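Local coordinates for alpha-galactosidase (Lactobacillus brevis, PDB 3MI6), which probably releases terminal, non-reducing alpha-D-galactose residues from alpha-galactosides such as galactose oligosaccharides and galactomannans by hydrolysis, as a member of glycosyl hydrolase family 36, at residues S548-A553 with V579-M584. Sequence-based numbering, arbitrary orientation.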
loop_
_atom_site.group_PDB
_atom_site.type_symbol
_atom_site.label_atom_id
_atom_site.label_comp_id
_atom_site.label_asym_id
_atom_site.label_seq_id
_atom_site.Cartn_x
_atom_site.Cartn_y
_atom_site.Cartn_z
ATOM N N SER D 548 -5.264 -31.845 -4.724
ATOM C CA SER D 548 -3.846 -31.668 -5.001
ATOM C C SER D 548 -3.107 -32.965 -4.715
ATOM O O SER D 548 -3.494 -33.709 -3.826
ATOM C CB SER D 548 -3.265 -30.547 -4.128
ATOM O OG SER D 548 -1.899 -30.319 -4.433
ATOM N N ASP D 549 -2.051 -33.229 -5.469
ATOM C CA ASP D 549 -1.133 -34.299 -5.125
ATOM C C ASP D 549 -0.399 -33.971 -3.840
ATOM O O ASP D 549 0.079 -34.864 -3.135
ATOM C CB ASP D 549 -0.123 -34.532 -6.235
ATOM C CG ASP D 549 -0.498 -35.692 -7.111
ATOM O OD1 ASP D 549 -1.348 -36.492 -6.663
ATOM O OD2 ASP D 549 0.049 -35.795 -8.244
ATOM N N ASP D 550 -0.294 -32.684 -3.543
ATOM C CA ASP D 550 0.274 -32.261 -2.279
ATOM C C ASP D 550 -0.718 -32.591 -1.164
ATOM O O ASP D 550 -1.793 -31.986 -1.087
ATOM C CB ASP D 550 0.580 -30.764 -2.305
ATOM C CG ASP D 550 1.370 -30.314 -1.098
ATOM O OD1 ASP D 550 1.329 -30.994 -0.047
ATOM O OD2 ASP D 550 2.053 -29.275 -1.193
ATOM N N THR D 551 -0.349 -33.554 -0.313
ATOM C CA THR D 551 -1.175 -33.977 0.818
ATOM C C THR D 551 -0.554 -33.592 2.166
ATOM O O THR D 551 -0.927 -34.154 3.214
ATOM C CB THR D 551 -1.403 -35.507 0.809
ATOM O OG1 THR D 551 -0.145 -36.182 0.954
ATOM C CG2 THR D 551 -2.039 -35.934 -0.484
ATOM N N ASP D 552 0.407 -32.663 2.142
ATOM C CA ASP D 552 0.893 -32.070 3.382
ATOM C C ASP D 552 -0.177 -31.189 4.049
ATOM O O ASP D 552 -0.855 -30.411 3.367
ATOM C CB ASP D 552 2.132 -31.223 3.141
ATOM C CG ASP D 552 2.587 -30.508 4.410
ATOM O OD1 ASP D 552 3.118 -31.185 5.310
ATOM O OD2 ASP D 552 2.391 -29.280 4.521
ATOM N N ALA D 553 -0.307 -31.292 5.376
ATOM C CA ALA D 553 -1.298 -30.502 6.121
ATOM C C ALA D 553 -1.157 -28.983 5.914
ATOM O O ALA D 553 -2.121 -28.305 5.552
ATOM C CB ALA D 553 -1.262 -30.842 7.600
ATOM N N VAL D 579 4.250 -39.069 6.970
ATOM C CA VAL D 579 5.126 -37.983 7.375
ATOM C C VAL D 579 6.534 -38.568 7.681
ATOM O O VAL D 579 6.642 -39.693 8.177
ATOM C CB VAL D 579 4.450 -37.259 8.577
ATOM C CG1 VAL D 579 5.096 -37.615 9.915
ATOM C CG2 VAL D 579 4.355 -35.756 8.340
ATOM N N PRO D 580 7.621 -37.856 7.320
ATOM C CA PRO D 580 7.745 -36.581 6.598
ATOM C C PRO D 580 7.248 -36.683 5.169
ATOM O O PRO D 580 7.725 -37.522 4.416
ATOM C CB PRO D 580 9.257 -36.325 6.577
ATOM C CG PRO D 580 9.873 -37.652 6.752
ATOM C CD PRO D 580 8.942 -38.417 7.656
ATOM N N ASN D 581 6.304 -35.813 4.829
ATOM C CA ASN D 581 5.670 -35.733 3.523
ATOM C C ASN D 581 6.615 -35.989 2.361
ATOM O O ASN D 581 7.705 -35.424 2.312
ATOM C CB ASN D 581 5.006 -34.364 3.374
ATOM C CG ASN D 581 4.478 -34.130 1.987
ATOM O OD1 ASN D 581 5.174 -33.583 1.129
ATOM N ND2 ASN D 581 3.235 -34.547 1.750
ATOM N N ASP D 582 6.184 -36.845 1.429
ATOM C CA ASP D 582 7.019 -37.270 0.293
ATOM C C ASP D 582 7.216 -36.173 -0.775
ATOM O O ASP D 582 8.196 -36.200 -1.525
ATOM C CB ASP D 582 6.454 -38.536 -0.365
ATOM C CG ASP D 582 6.141 -39.648 0.642
ATOM O OD1 ASP D 582 6.617 -39.583 1.798
ATOM O OD2 ASP D 582 5.402 -40.590 0.273
ATOM N N GLN D 583 6.289 -35.214 -0.837
ATOM C CA GLN D 583 6.386 -34.112 -1.788
ATOM C C GLN D 583 7.401 -33.040 -1.379
ATOM O O GLN D 583 8.050 -32.450 -2.245
ATOM C CB GLN D 583 5.015 -33.463 -2.045
ATOM C CG GLN D 583 3.969 -34.370 -2.698
ATOM C CD GLN D 583 3.141 -35.188 -1.691
ATOM O OE1 GLN D 583 3.191 -36.426 -1.698
ATOM N NE2 GLN D 583 2.361 -34.501 -0.843
HETATM N N MSE D 584 7.553 -32.786 -0.077
HETATM C CA MSE D 584 8.378 -31.650 0.356
HETATM C C MSE D 584 8.954 -31.680 1.772
HETATM O O MSE D 584 9.602 -30.722 2.190
HETATM C CB MSE D 584 7.629 -30.342 0.122
HETATM C CG MSE D 584 6.137 -30.469 0.314
HETATM SE SE MSE D 584 5.673 -30.359 2.200
HETATM C CE MSE D 584 6.573 -28.662 2.530
#
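The carboxylate of D552 presents one face to the selenium of selenomethionine M584, with D552 CG 3.8 Å from M584 SE. One bond back along the same side chain, D552 CB sits over a face of the N581 amide, 3.9 Å from N581 CG; the carboxylate and amide planes stand 74° apart. At one end of that amide, N581 OD1 accepts the backbone N of M584 at 2.8 Å, in the carbonyl plane, and more weakly that of Q583, an Asx motif that ties the side chain to its own loop. CG anti to the backbone N (chi1 173°) places N581 ND2 3.4 Å from D552 N, two donors in contact without a bond between them. The D552 backbone N is already used: it donates to D550 OD1 at 2.9 Å, closing an Asx turn. With an alanine here in place of N581, the backbone N-H groups of Q583 and M584 would probably lose this acceptor, and a gap would open beside D552 CB. Q583, bent at chi2, lays its amide against the 549-551 backbone, where Q583 CD is 3.4 Å from D549 O. D549 is the predicted proton donor; its carboxylate is held by W200 and W546, while T551 OG1 is hydrogen-bonded to S577 and E338. D552 N-caps helix 553-566, its OD2 accepting from E555 N and forming a salt bridge with R586. P675 of the second subunit packs on D550 and M584. The contact thus joins two successive loops of the (beta/alpha)8 barrel, after the neighbouring parallel strands 544-546 and 572-576 and before helices 553-566 and 590-597, on the catalytic rim.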